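PDB 7BOB: endo-beta-mannanase from Opitutaceae bacterium TAV5, which acts as an exo-beta-1,4-mannosidase of glycoside hydrolase family 5, probably releasing mannose from the ends of mannan-derived chains. Local coordinates for residues L471-D476 and D557-F562; I414-L419 and A578-L583; S485-A490 and G549-V554. One frame throughout, in Å; residues are numbered along the deposited sequence.

Contact 1: L471-D476 and D557-F562; sequences LWHAPD and DVEASF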
ATOM      1  N   LEU A 471     -30.331   0.026 -18.057  1.00 48.03           N
ATOM      2  CA  LEU A 471     -30.200  -0.689 -16.790  1.00 51.20           C
ATOM      3  C   LEU A 471     -29.002  -0.096 -16.047  1.00 53.16           C
ATOM      4  O   LEU A 471     -27.850  -0.279 -16.464  1.00 52.08           O
ATOM      5  CB  LEU A 471     -30.032  -2.188 -17.013  1.00 45.93           C
ATOM      6  CG  LEU A 471     -29.789  -3.012 -15.749  1.00 48.13           C
ATOM      7  CD1 LEU A 471     -30.848  -2.723 -14.652  1.00 47.75           C
ATOM      8  CD2 LEU A 471     -29.798  -4.482 -16.112  1.00 50.44           C
ATOM      9  N   TRP A 472     -29.271   0.626 -14.960  1.00 49.66           N
ATOM     10  CA  TRP A 472     -28.263   1.439 -14.273  1.00 47.09           C
ATOM     11  C   TRP A 472     -27.934   0.796 -12.931  1.00 49.27           C
ATOM     12  O   TRP A 472     -28.666   0.972 -11.950  1.00 51.50           O
ATOM     13  CB  TRP A 472     -28.763   2.865 -14.087  1.00 45.30           C
ATOM     14  CG  TRP A 472     -27.676   3.864 -13.832  1.00 50.38           C
ATOM     15  CD1 TRP A 472     -26.408   3.608 -13.393  1.00 46.29           C
ATOM     16  CD2 TRP A 472     -27.770   5.284 -13.988  1.00 50.05           C
ATOM     17  NE1 TRP A 472     -25.708   4.781 -13.280  1.00 46.22           N
ATOM     18  CE2 TRP A 472     -26.514   5.824 -13.651  1.00 45.48           C
ATOM     19  CE3 TRP A 472     -28.799   6.154 -14.381  1.00 51.10           C
ATOM     20  CZ2 TRP A 472     -26.252   7.189 -13.696  1.00 49.88           C
ATOM     21  CZ3 TRP A 472     -28.535   7.511 -14.433  1.00 51.91           C
ATOM     22  CH2 TRP A 472     -27.272   8.016 -14.093  1.00 51.34           C
ATOM     23  N   HIS A 473     -26.826   0.068 -12.868  1.00 47.01           N
ATOM     24  CA  HIS A 473     -26.426  -0.512 -11.592  1.00 50.00           C
ATOM     25  C   HIS A 473     -25.646   0.528 -10.796  1.00 49.51           C
ATOM     26  O   HIS A 473     -24.579   0.982 -11.235  1.00 53.76           O
ATOM     27  CB  HIS A 473     -25.616  -1.787 -11.797  1.00 48.36           C
ATOM     28  CG  HIS A 473     -26.465  -2.978 -12.116  1.00 52.80           C
ATOM     29  ND1 HIS A 473     -25.947  -4.160 -12.597  1.00 50.76           N
ATOM     30  CD2 HIS A 473     -27.806  -3.161 -12.033  1.00 51.02           C
ATOM     31  CE1 HIS A 473     -26.932  -5.024 -12.784  1.00 55.38           C
ATOM     32  NE2 HIS A 473     -28.071  -4.440 -12.456  1.00 53.31           N
ATOM     33  N   ALA A 474     -26.208   0.927  -9.650  1.00 46.27           N
ATOM     34  CA  ALA A 474     -25.608   1.777  -8.627  1.00 48.03           C
ATOM     35  C   ALA A 474     -25.283   3.167  -9.157  1.00 49.57           C
ATOM     36  O   ALA A 474     -24.104   3.493  -9.332  1.00 51.59           O
ATOM     37  CB  ALA A 474     -24.342   1.121  -8.068  1.00 48.47           C
ATOM     38  N   PRO A 475     -26.278   4.009  -9.435  1.00 51.29           N
ATOM     39  CA  PRO A 475     -25.966   5.393  -9.812  1.00 49.82           C
ATOM     40  C   PRO A 475     -25.144   6.067  -8.727  1.00 54.06           C
ATOM     41  O   PRO A 475     -25.205   5.708  -7.551  1.00 53.47           O
ATOM     42  CB  PRO A 475     -27.341   6.051  -9.969  1.00 52.18           C
ATOM     43  CG  PRO A 475     -28.354   5.003  -9.567  1.00 51.61           C
ATOM     44  CD  PRO A 475     -27.695   3.677  -9.649  1.00 47.62           C
ATOM     45  N   ASP A 476     -24.344   7.036  -9.143  1.00 53.79           N
ATOM     46  CA  ASP A 476     -23.248   7.519  -8.316  1.00 55.87           C
ATOM     47  C   ASP A 476     -23.703   8.694  -7.462  1.00 54.15           C
ATOM     48  O   ASP A 476     -24.049   9.749  -8.010  1.00 51.60           O
ATOM     49  CB  ASP A 476     -22.070   7.919  -9.198  1.00 56.06           C
ATOM     50  CG  ASP A 476     -20.931   8.561  -8.424  1.00 56.11           C
ATOM     51  OD1 ASP A 476     -20.875   8.423  -7.178  1.00 57.47           O
ATOM     52  OD2 ASP A 476     -20.071   9.188  -9.092  1.00 57.05           O
ATOM     53  N   ASP A 557     -24.338  -1.978  -5.566  1.00 53.89           N
ATOM     54  CA  ASP A 557     -23.239  -2.289  -6.478  1.00 48.88           C
ATOM     55  C   ASP A 557     -23.315  -3.771  -6.822  1.00 48.92           C
ATOM     56  O   ASP A 557     -22.656  -4.615  -6.204  1.00 47.83           O
ATOM     57  CB  ASP A 557     -21.901  -1.910  -5.857  1.00 50.69           C
ATOM     58  CG  ASP A 557     -20.778  -1.913  -6.863  1.00 51.55           C
ATOM     59  OD1 ASP A 557     -20.926  -2.574  -7.929  1.00 51.69           O
ATOM     60  OD2 ASP A 557     -19.742  -1.281  -6.581  1.00 50.25           O
ATOM     61  N   VAL A 558     -24.104  -4.077  -7.860  1.00 49.06           N
ATOM     62  CA  VAL A 558     -24.419  -5.462  -8.224  1.00 47.63           C
ATOM     63  C   VAL A 558     -23.144  -6.253  -8.501  1.00 47.63           C
ATOM     64  O   VAL A 558     -22.870  -7.288  -7.874  1.00 46.72           O
ATOM     65  CB  VAL A 558     -25.370  -5.483  -9.436  1.00 52.97           C
ATOM     66  CG1 VAL A 558     -25.671  -6.911  -9.899  1.00 47.76           C
ATOM     67  CG2 VAL A 558     -26.656  -4.735  -9.101  1.00 49.74           C
ATOM     68  N   GLU A 559     -22.337  -5.769  -9.443  1.00 45.97           N
ATOM     69  CA  GLU A 559     -21.176  -6.538  -9.856  1.00 45.98           C
ATOM     70  C   GLU A 559     -20.191  -6.723  -8.712  1.00 49.17           C
ATOM     71  O   GLU A 559     -19.624  -7.811  -8.551  1.00 48.86           O
ATOM     72  CB  GLU A 559     -20.512  -5.873 -11.057  1.00 49.61           C
ATOM     73  CG  GLU A 559     -21.334  -6.042 -12.336  1.00 50.27           C
ATOM     74  CD  GLU A 559     -22.468  -5.031 -12.421  1.00 46.63           C
ATOM     75  OE1 GLU A 559     -22.520  -4.103 -11.584  1.00 48.20           O
ATOM     76  OE2 GLU A 559     -23.288  -5.157 -13.337  1.00 48.95           O
ATOM     77  N   ALA A 560     -19.992  -5.682  -7.894  1.00 46.84           N
ATOM     78  CA  ALA A 560     -19.100  -5.819  -6.752  1.00 49.55           C
ATOM     79  C   ALA A 560     -19.645  -6.847  -5.769  1.00 49.75           C
ATOM     80  O   ALA A 560     -18.907  -7.730  -5.308  1.00 52.01           O
ATOM     81  CB  ALA A 560     -18.890  -4.463  -6.065  1.00 45.39           C
ATOM     82  N   SER A 561     -20.941  -6.746  -5.433  1.00 48.50           N
ATOM     83  CA  SER A 561     -21.560  -7.730  -4.546  1.00 50.51           C
ATOM     84  C   SER A 561     -21.354  -9.148  -5.057  1.00 48.71           C
ATOM     85  O   SER A 561     -20.928 -10.032  -4.308  1.00 50.48           O
ATOM     86  CB  SER A 561     -23.058  -7.444  -4.360  1.00 53.02           C
ATOM     87  OG  SER A 561     -23.343  -6.078  -4.109  1.00 53.40           O
ATOM     88  N   PHE A 562     -21.660  -9.379  -6.326  1.00 45.10           N
ATOM     89  CA  PHE A 562     -21.413 -10.697  -6.897  1.00 48.54           C
ATOM     90  C   PHE A 562     -19.936 -11.086  -6.786  1.00 52.06           C
ATOM     91  O   PHE A 562     -19.607 -12.217  -6.396  1.00 50.47           O
ATOM     92  CB  PHE A 562     -21.860 -10.714  -8.350  1.00 48.46           C
ATOM     93  CG  PHE A 562     -23.357 -10.628  -8.535  1.00 50.69           C
ATOM     94  CD1 PHE A 562     -24.222 -10.733  -7.446  1.00 46.15           C
ATOM     95  CD2 PHE A 562     -23.896 -10.483  -9.804  1.00 47.06           C
ATOM     96  CE1 PHE A 562     -25.563 -10.663  -7.630  1.00 48.76           C
ATOM     97  CE2 PHE A 562     -25.244 -10.413  -9.992  1.00 50.17           C
ATOM     98  CZ  PHE A 562     -26.092 -10.503  -8.895  1.00 49.32           C
TER

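Contact 2: I414-L419 and A578-L583; sequences ILAHHL and AWYAAL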
ATOM      1  N   ILE A 414     -15.975  -7.283 -16.959  1.00 44.55           N
ATOM      2  CA  ILE A 414     -15.676  -8.673 -17.298  1.00 41.75           C
ATOM      3  C   ILE A 414     -16.804  -9.585 -16.832  1.00 45.39           C
ATOM      4  O   ILE A 414     -17.287 -10.447 -17.580  1.00 46.43           O
ATOM      5  CB  ILE A 414     -14.327  -9.091 -16.694  1.00 42.71           C
ATOM      6  CG1 ILE A 414     -13.179  -8.524 -17.538  1.00 44.94           C
ATOM      7  CG2 ILE A 414     -14.244 -10.611 -16.567  1.00 40.83           C
ATOM      8  CD1 ILE A 414     -11.801  -8.632 -16.882  1.00 39.57           C
ATOM      9  N   LEU A 415     -17.260  -9.381 -15.596  1.00 41.08           N
ATOM     10  CA  LEU A 415     -18.265 -10.253 -15.000  1.00 43.57           C
ATOM     11  C   LEU A 415     -19.626 -10.023 -15.627  1.00 44.65           C
ATOM     12  O   LEU A 415     -20.348 -10.980 -15.932  1.00 49.91           O
ATOM     13  CB  LEU A 415     -18.340 -10.017 -13.486  1.00 43.94           C
ATOM     14  CG  LEU A 415     -19.355 -10.928 -12.804  1.00 42.33           C
ATOM     15  CD1 LEU A 415     -18.860 -12.363 -12.794  1.00 42.81           C
ATOM     16  CD2 LEU A 415     -19.638 -10.450 -11.400  1.00 44.50           C
ATOM     17  N   ALA A 416     -20.016  -8.757 -15.797  1.00 45.14           N
ATOM     18  CA  ALA A 416     -21.280  -8.482 -16.468  1.00 44.05           C
ATOM     19  C   ALA A 416     -21.280  -9.078 -17.870  1.00 47.95           C
ATOM     20  O   ALA A 416     -22.263  -9.697 -18.287  1.00 48.45           O
ATOM     21  CB  ALA A 416     -21.539  -6.979 -16.519  1.00 44.71           C
ATOM     22  N   HIS A 417     -20.161  -8.930 -18.595  1.00 45.70           N
ATOM     23  CA  HIS A 417     -20.043  -9.472 -19.945  1.00 46.71           C
ATOM     24  C   HIS A 417     -20.240 -10.980 -19.948  1.00 48.39           C
ATOM     25  O   HIS A 417     -20.963 -11.518 -20.794  1.00 51.09           O
ATOM     26  CB  HIS A 417     -18.676  -9.112 -20.525  1.00 45.42           C
ATOM     27  CG  HIS A 417     -18.411  -9.699 -21.875  1.00 48.00           C
ATOM     28  ND1 HIS A 417     -17.613 -10.809 -22.061  1.00 47.92           N
ATOM     29  CD2 HIS A 417     -18.818  -9.317 -23.110  1.00 46.53           C
ATOM     30  CE1 HIS A 417     -17.537 -11.083 -23.350  1.00 51.65           C
ATOM     31  NE2 HIS A 417     -18.267 -10.198 -24.007  1.00 53.90           N
ATOM     32  N   HIS A 418     -19.620 -11.678 -18.993  1.00 48.21           N
ATOM     33  CA  HIS A 418     -19.749 -13.132 -18.941  1.00 49.31           C
ATOM     34  C   HIS A 418     -21.161 -13.555 -18.530  1.00 53.21           C
ATOM     35  O   HIS A 418     -21.727 -14.499 -19.102  1.00 50.47           O
ATOM     36  CB  HIS A 418     -18.717 -13.716 -17.982  1.00 47.26           C
ATOM     37  CG  HIS A 418     -19.085 -15.064 -17.445  1.00 50.91           C
ATOM     38  ND1 HIS A 418     -19.131 -16.198 -18.236  1.00 51.39           N
ATOM     39  CD2 HIS A 418     -19.435 -15.461 -16.197  1.00 47.00           C
ATOM     40  CE1 HIS A 418     -19.486 -17.234 -17.496  1.00 48.54           C
ATOM     41  NE2 HIS A 418     -19.666 -16.814 -16.253  1.00 51.32           N
ATOM     42  N   LEU A 419     -21.744 -12.865 -17.545  1.00 48.16           N
ATOM     43  CA  LEU A 419     -23.051 -13.269 -17.045  1.00 47.49           C
ATOM     44  C   LEU A 419     -24.142 -12.962 -18.061  1.00 52.79           C
ATOM     45  O   LEU A 419     -25.112 -13.717 -18.166  1.00 51.70           O
ATOM     46  CB  LEU A 419     -23.354 -12.585 -15.706  1.00 44.59           C
ATOM     47  CG  LEU A 419     -22.444 -12.912 -14.508  1.00 48.87           C
ATOM     48  CD1 LEU A 419     -22.775 -12.025 -13.287  1.00 45.02           C
ATOM     49  CD2 LEU A 419     -22.492 -14.394 -14.123  1.00 48.30           C
ATOM     50  N   ALA A 578     -29.283 -14.790 -13.982  1.00 49.91           N
ATOM     51  CA  ALA A 578     -30.728 -14.572 -14.019  1.00 53.36           C
ATOM     52  C   ALA A 578     -31.103 -13.164 -13.558  1.00 53.72           C
ATOM     53  O   ALA A 578     -32.133 -12.631 -13.986  1.00 53.43           O
ATOM     54  CB  ALA A 578     -31.433 -15.619 -13.154  1.00 55.30           C
ATOM     55  N   TRP A 579     -30.273 -12.545 -12.708  1.00 53.00           N
ATOM     56  CA  TRP A 579     -30.530 -11.175 -12.266  1.00 48.49           C
ATOM     57  C   TRP A 579     -30.651 -10.216 -13.447  1.00 53.00           C
ATOM     58  O   TRP A 579     -31.590  -9.411 -13.511  1.00 53.33           O
ATOM     59  CB  TRP A 579     -29.423 -10.695 -11.324  1.00 48.70           C
ATOM     60  CG  TRP A 579     -29.577  -9.243 -10.979  1.00 48.90           C
ATOM     61  CD1 TRP A 579     -29.031  -8.179 -11.638  1.00 48.12           C
ATOM     62  CD2 TRP A 579     -30.368  -8.689  -9.905  1.00 49.09           C
ATOM     63  NE1 TRP A 579     -29.414  -7.000 -11.032  1.00 52.07           N
ATOM     64  CE2 TRP A 579     -30.240  -7.288  -9.971  1.00 50.03           C
ATOM     65  CE3 TRP A 579     -31.180  -9.248  -8.908  1.00 49.68           C
ATOM     66  CZ2 TRP A 579     -30.877  -6.436  -9.072  1.00 51.11           C
ATOM     67  CZ3 TRP A 579     -31.816  -8.401  -8.012  1.00 50.55           C
ATOM     68  CH2 TRP A 579     -31.664  -7.012  -8.105  1.00 55.99           C
ATOM     69  N   TYR A 580     -29.678 -10.251 -14.376  1.00 52.40           N
ATOM     70  CA  TYR A 580     -29.727  -9.322 -15.506  1.00 53.19           C
ATOM     71  C   TYR A 580     -30.961  -9.566 -16.367  1.00 52.85           C
ATOM     72  O   TYR A 580     -31.591  -8.612 -16.849  1.00 51.51           O
ATOM     73  CB  TYR A 580     -28.466  -9.436 -16.365  1.00 53.18           C
ATOM     74  CG  TYR A 580     -27.226  -8.947 -15.679  1.00 51.03           C
ATOM     75  CD1 TYR A 580     -26.852  -7.604 -15.747  1.00 51.37           C
ATOM     76  CD2 TYR A 580     -26.439  -9.816 -14.952  1.00 49.25           C
ATOM     77  CE1 TYR A 580     -25.732  -7.144 -15.103  1.00 48.57           C
ATOM     78  CE2 TYR A 580     -25.319  -9.371 -14.309  1.00 51.94           C
ATOM     79  CZ  TYR A 580     -24.969  -8.037 -14.392  1.00 51.05           C
ATOM     80  OH  TYR A 580     -23.850  -7.615 -13.746  1.00 48.28           O
ATOM     81  N   ALA A 581     -31.304 -10.837 -16.596  1.00 52.96           N
ATOM     82  CA  ALA A 581     -32.460 -11.147 -17.437  1.00 56.57           C
ATOM     83  C   ALA A 581     -33.738 -10.549 -16.854  1.00 52.94           C
ATOM     84  O   ALA A 581     -34.510  -9.895 -17.563  1.00 55.20           O
ATOM     85  CB  ALA A 581     -32.599 -12.661 -17.614  1.00 52.20           C
ATOM     86  N   ALA A 582     -33.950 -10.718 -15.547  1.00 53.54           N
ATOM     87  CA  ALA A 582     -35.170 -10.202 -14.926  1.00 56.10           C
ATOM     88  C   ALA A 582     -35.286  -8.685 -15.066  1.00 58.13           C
ATOM     89  O   ALA A 582     -36.385  -8.152 -15.276  1.00 59.40           O
ATOM     90  CB  ALA A 582     -35.219 -10.606 -13.457  1.00 55.98           C
ATOM     91  N   LEU A 583     -34.165  -7.971 -14.973  1.00 55.56           N
ATOM     92  CA  LEU A 583     -34.223  -6.517 -14.919  1.00 56.34           C
ATOM     93  C   LEU A 583     -34.137  -5.850 -16.278  1.00 58.06           C
ATOM     94  O   LEU A 583     -34.455  -4.659 -16.388  1.00 57.43           O
ATOM     95  CB  LEU A 583     -33.097  -5.984 -14.040  1.00 54.37           C
ATOM     96  CG  LEU A 583     -33.285  -6.253 -12.548  1.00 58.45           C
ATOM     97  CD1 LEU A 583     -32.517  -5.214 -11.834  1.00 55.07           C
ATOM     98  CD2 LEU A 583     -34.741  -6.187 -12.164  1.00 56.20           C
TER

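Contact 3: S485-A490 and G549-V554; sequences SRLVGA and GCVTSV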
ATOM      1  N   SER A 485     -31.286  12.979 -10.718  1.00 53.62           N
ATOM      2  CA  SER A 485     -32.602  12.758 -10.110  1.00 53.33           C
ATOM      3  C   SER A 485     -33.721  12.743 -11.149  1.00 53.97           C
ATOM      4  O   SER A 485     -34.636  11.921 -11.061  1.00 55.52           O
ATOM      5  CB  SER A 485     -32.896  13.816  -9.042  1.00 51.79           C
ATOM      6  OG  SER A 485     -31.981  13.728  -7.964  1.00 53.78           O
ATOM      7  N   ARG A 486     -33.673  13.644 -12.133  1.00 56.94           N
ATOM      8  CA  ARG A 486     -34.683  13.622 -13.194  1.00 59.62           C
ATOM      9  C   ARG A 486     -34.548  12.400 -14.087  1.00 59.06           C
ATOM     10  O   ARG A 486     -35.543  11.957 -14.670  1.00 62.74           O
ATOM     11  CB  ARG A 486     -34.610  14.897 -14.043  1.00 59.40           C
ATOM     12  CG  ARG A 486     -34.764  16.157 -13.205  1.00 68.71           C
ATOM     13  CD  ARG A 486     -34.992  17.408 -14.045  1.00 75.21           C
ATOM     14  NE  ARG A 486     -33.810  17.771 -14.833  1.00 82.12           N
ATOM     15  CZ  ARG A 486     -33.001  18.800 -14.562  1.00 77.90           C
ATOM     16  NH1 ARG A 486     -33.234  19.585 -13.503  1.00 79.04           N
ATOM     17  NH2 ARG A 486     -31.954  19.040 -15.348  1.00 73.32           N
ATOM     18  N   LEU A 487     -33.339  11.842 -14.220  1.00 57.63           N
ATOM     19  CA  LEU A 487     -33.173  10.656 -15.056  1.00 54.65           C
ATOM     20  C   LEU A 487     -33.526   9.381 -14.301  1.00 55.98           C
ATOM     21  O   LEU A 487     -34.247   8.524 -14.822  1.00 56.17           O
ATOM     22  CB  LEU A 487     -31.746  10.569 -15.582  1.00 57.52           C
ATOM     23  CG  LEU A 487     -31.477   9.422 -16.561  1.00 55.83           C
ATOM     24  CD1 LEU A 487     -32.566   9.343 -17.627  1.00 58.28           C
ATOM     25  CD2 LEU A 487     -30.114   9.603 -17.197  1.00 52.86           C
ATOM     26  N   VAL A 488     -33.017   9.225 -13.081  1.00 53.74           N
ATOM     27  CA  VAL A 488     -33.384   8.052 -12.298  1.00 54.90           C
ATOM     28  C   VAL A 488     -34.863   8.110 -11.909  1.00 53.47           C
ATOM     29  O   VAL A 488     -35.549   7.081 -11.874  1.00 51.54           O
ATOM     30  CB  VAL A 488     -32.473   7.939 -11.063  1.00 54.16           C
ATOM     31  CG1 VAL A 488     -33.085   6.983 -10.020  1.00 47.95           C
ATOM     32  CG2 VAL A 488     -31.084   7.495 -11.475  1.00 53.02           C
ATOM     33  N   GLY A 489     -35.372   9.308 -11.627  1.00 50.43           N
ATOM     34  CA  GLY A 489     -36.733   9.479 -11.167  1.00 52.69           C
ATOM     35  C   GLY A 489     -36.910   9.495  -9.661  1.00 56.42           C
ATOM     36  O   GLY A 489     -37.963   9.078  -9.170  1.00 51.02           O
ATOM     37  N   ALA A 490     -35.918   9.976  -8.911  1.00 54.19           N
ATOM     38  CA  ALA A 490     -35.916   9.927  -7.458  1.00 54.60           C
ATOM     39  C   ALA A 490     -34.838  10.877  -6.948  1.00 53.37           C
ATOM     40  O   ALA A 490     -33.864  11.146  -7.649  1.00 52.75           O
ATOM     41  CB  ALA A 490     -35.666   8.505  -6.953  1.00 52.56           C
ATOM     42  N   GLY A 549     -38.115   5.904 -23.661  1.00 68.57           N
ATOM     43  CA  GLY A 549     -37.292   4.900 -23.025  1.00 62.53           C
ATOM     44  C   GLY A 549     -37.652   4.669 -21.569  1.00 67.25           C
ATOM     45  O   GLY A 549     -38.635   5.195 -21.041  1.00 64.36           O
ATOM     46  N   CYS A 550     -36.805   3.875 -20.905  1.00 65.66           N
ATOM     47  CA  CYS A 550     -37.100   3.408 -19.554  1.00 62.93           C
ATOM     48  C   CYS A 550     -35.806   3.138 -18.794  1.00 62.22           C
ATOM     49  O   CYS A 550     -34.993   2.307 -19.228  1.00 58.16           O
ATOM     50  CB  CYS A 550     -37.958   2.151 -19.612  1.00 63.43           C
ATOM     51  SG  CYS A 550     -38.352   1.484 -17.998  1.00 64.88           S
ATOM     52  N   VAL A 551     -35.643   3.812 -17.650  1.00 56.02           N
ATOM     53  CA  VAL A 551     -34.485   3.680 -16.770  1.00 52.74           C
ATOM     54  C   VAL A 551     -34.839   2.717 -15.650  1.00 54.50           C
ATOM     55  O   VAL A 551     -35.766   2.982 -14.872  1.00 55.15           O
ATOM     56  CB  VAL A 551     -34.075   5.041 -16.183  1.00 55.15           C
ATOM     57  CG1 VAL A 551     -32.839   4.899 -15.258  1.00 53.33           C
ATOM     58  CG2 VAL A 551     -33.837   6.058 -17.289  1.00 56.05           C
ATOM     59  N   THR A 552     -34.098   1.615 -15.546  1.00 50.23           N
ATOM     60  CA  THR A 552     -34.202   0.704 -14.403  1.00 53.71           C
ATOM     61  C   THR A 552     -32.939   0.871 -13.550  1.00 54.03           C
ATOM     62  O   THR A 552     -31.849   0.439 -13.949  1.00 54.06           O
ATOM     63  CB  THR A 552     -34.393  -0.745 -14.864  1.00 50.26           C
ATOM     64  OG1 THR A 552     -35.581  -0.841 -15.654  1.00 56.71           O
ATOM     65  CG2 THR A 552     -34.496  -1.704 -13.698  1.00 48.39           C
ATOM     66  N   SER A 553     -33.077   1.512 -12.385  1.00 53.60           N
ATOM     67  CA  SER A 553     -31.945   1.811 -11.510  1.00 49.59           C
ATOM     68  C   SER A 553     -31.918   0.858 -10.319  1.00 54.05           C
ATOM     69  O   SER A 553     -32.942   0.656  -9.655  1.00 51.58           O
ATOM     70  CB  SER A 553     -31.997   3.262 -11.019  1.00 51.95           C
ATOM     71  OG  SER A 553     -32.258   4.202 -12.049  1.00 50.80           O
ATOM     72  N   VAL A 554     -30.749   0.283 -10.041  1.00 47.64           N
ATOM     73  CA  VAL A 554     -30.542  -0.581  -8.879  1.00 47.58           C
ATOM     74  C   VAL A 554     -29.661   0.152  -7.876  1.00 51.91           C
ATOM     75  O   VAL A 554     -28.532   0.546  -8.206  1.00 50.26           O
ATOM     76  CB  VAL A 554     -29.897  -1.925  -9.273  1.00 50.08           C
ATOM     77  CG1 VAL A 554     -29.639  -2.790  -8.039  1.00 49.10           C
ATOM     78  CG2 VAL A 554     -30.744  -2.662 -10.310  1.00 48.50           C
TER
HETATM   79  O   HOH W   1     -34.982   4.599 -12.320  1.00 48.44           O

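Contact 1: L471-D476 and D557-F562
His-473, the last residue of its strand, reaches Val-558 and Glu-559 in the first turn of a helix, and its side chain can be followed outward from CB. His-473 CB lies 3.9 Å from Glu-559 OE1. With CG turned beside the backbone N (chi1 -79°), the ring turns one face to Val-558, whose CG2 sits 3.4 Å above the ring centre in a CH-pi contact. At the edge, His-473 ND1 donates to Glu-559 OE2 over 2.9 Å, nearly straight at 164° and in the ring plane, accepted on the syn side but 28° out of the carboxylate plane. The same OE2 is hydrogen-bonded to Tyr-580 OH. Further round, His-473 CE1 comes within 3.7 Å of Val-558 CG1. Were this an alanine, OE2 would probably keep the tyrosine but lose its imidazole donor, and a gap would open against the Val-558 methyl. One residue on, Ala-474 CB rests 3.9 Å from Asp-557 CA. Asp-557 is the N-cap of the helix: its OD1 accepts from Ala-560 N, while OD2 forms a salt bridge with Arg-412 of helix 406-422. The buried contact sits where strand 469-473 ends against helix 558-564, with Trp-579 and Tyr-580 of helix 569-583 meeting the same imidazole.

Contact 2: I414-L419 and A578-L583
Tyr-580 reaches from one helix to Ala-416 and Leu-419 on the other, and van der Waals contact is all that passes directly between the two segments. Leu-419 CD1 approaches the ring at its edge, near the ring plane, 3.8 Å from Tyr-580 CE2, and Leu-419 CB follows at 4.0 Å from the same carbon; the two side chains cross at about a right angle. One turn back, Ala-416 CB meets the far end of the tyrosine, 3.7 Å from Tyr-580 OH and 4.2 Å from Tyr-580 CZ. CB of the tyrosine already points at helix 406-422, and CG, anti to the carbonyl carbon (chi1 -68°), lets the ring extend across until its OH end reaches Ala-416. Polar bonds run to residues beyond the pair. The buried phenol oxygen is hydrogen-bonded to Glu-559, and this tie probably fixes the ring's long axis. Nearby, Leu-419 O is bonded to Ser-577 OG and His-418 NE2 to Glu-573 OE2, so polar links join the helices alongside the apolar ones. The arrangement is helix-on-helix packing in a layered alpha/beta domain, where helix 406-422 also carries Ile-414 and His-418 against helix 258-272 of the catalytic barrel, bridging the two domains.

Contact 3: S485-A490 and G549-V554
Leu-487 and Val-488, at the end of helix 482-488, pack onto Val-551 and Ser-553 of strand 549-554, a worked example of a helix covering a sheet face in an alpha/beta domain with a flavodoxin-like strand order (2-1-3-4) in the parallel part of a mixed sheet. The strand is the parallel neighbour of strand 469-473, and its alternate residues Val-551 and Ser-553 point at the helix while Thr-552 points away. Along the helical segment, Ser-485 contributes through its backbone: its carbonyl oxygen accepts from Gly-489 N at 2.8 Å and from Ala-490 N at 3.2 Å, binding the final turn to the chain that leaves it. Leu-487 is the first to touch the strand. Its CG stands opposite the backbone N (chi1 -176°), which carries CD1 to 3.5 Å from Val-551 CG2, the two side chains crossing at about a right angle. The same valine methyl touches the Leu-487 carbonyl oxygen, which has a hydrogen bond from the His-544 ring, so Val-551 CG2 rests against both the carbonyl oxygen and the CD1 methyl of Leu-487; the leucine also touches Trp-472 and helix 454-465. Val-488 comes next and straddles the serine hydroxyl, with CG1 and CG2 each 3.5 Å from Ser-553 OG. At Gly-489 the chain turns away with positive phi (93°), a conformation in which a side chain would strike the preceding carbonyl oxygen. Ala-490 then opens strand 490-496, its methyl resting on Leu-542. One water links three polar atoms between helix and strand. It accepts from Ser-553 OG at 2.8 Å and donates to Val-551 O at 3.1 Å. Its other hydrogen goes to Val-488 O, 2.6 Å from the water oxygen.

How the contacts relate
From the N terminus the chain first completes the eight-stranded barrel, then enters the second domain, where all three contacts lie. Helix 406-422 opens the longest loop, closed by contact 2 when the chain returns in helix 569-583. Within it, contact 1 joins strand 469-473 to helix 558-564, and within that, contact 3 joins helix 482-488 to strand 549-554. The loops are therefore concentric and none cross. Contacts 1 and 3 share a sheet, whose neighbouring strands are linked by Ala-474 N to Val-554 O at 2.8 Å. Contact 3 packs a helix on one face; on the other, Leu-583 from contact 2 reaches Val-554.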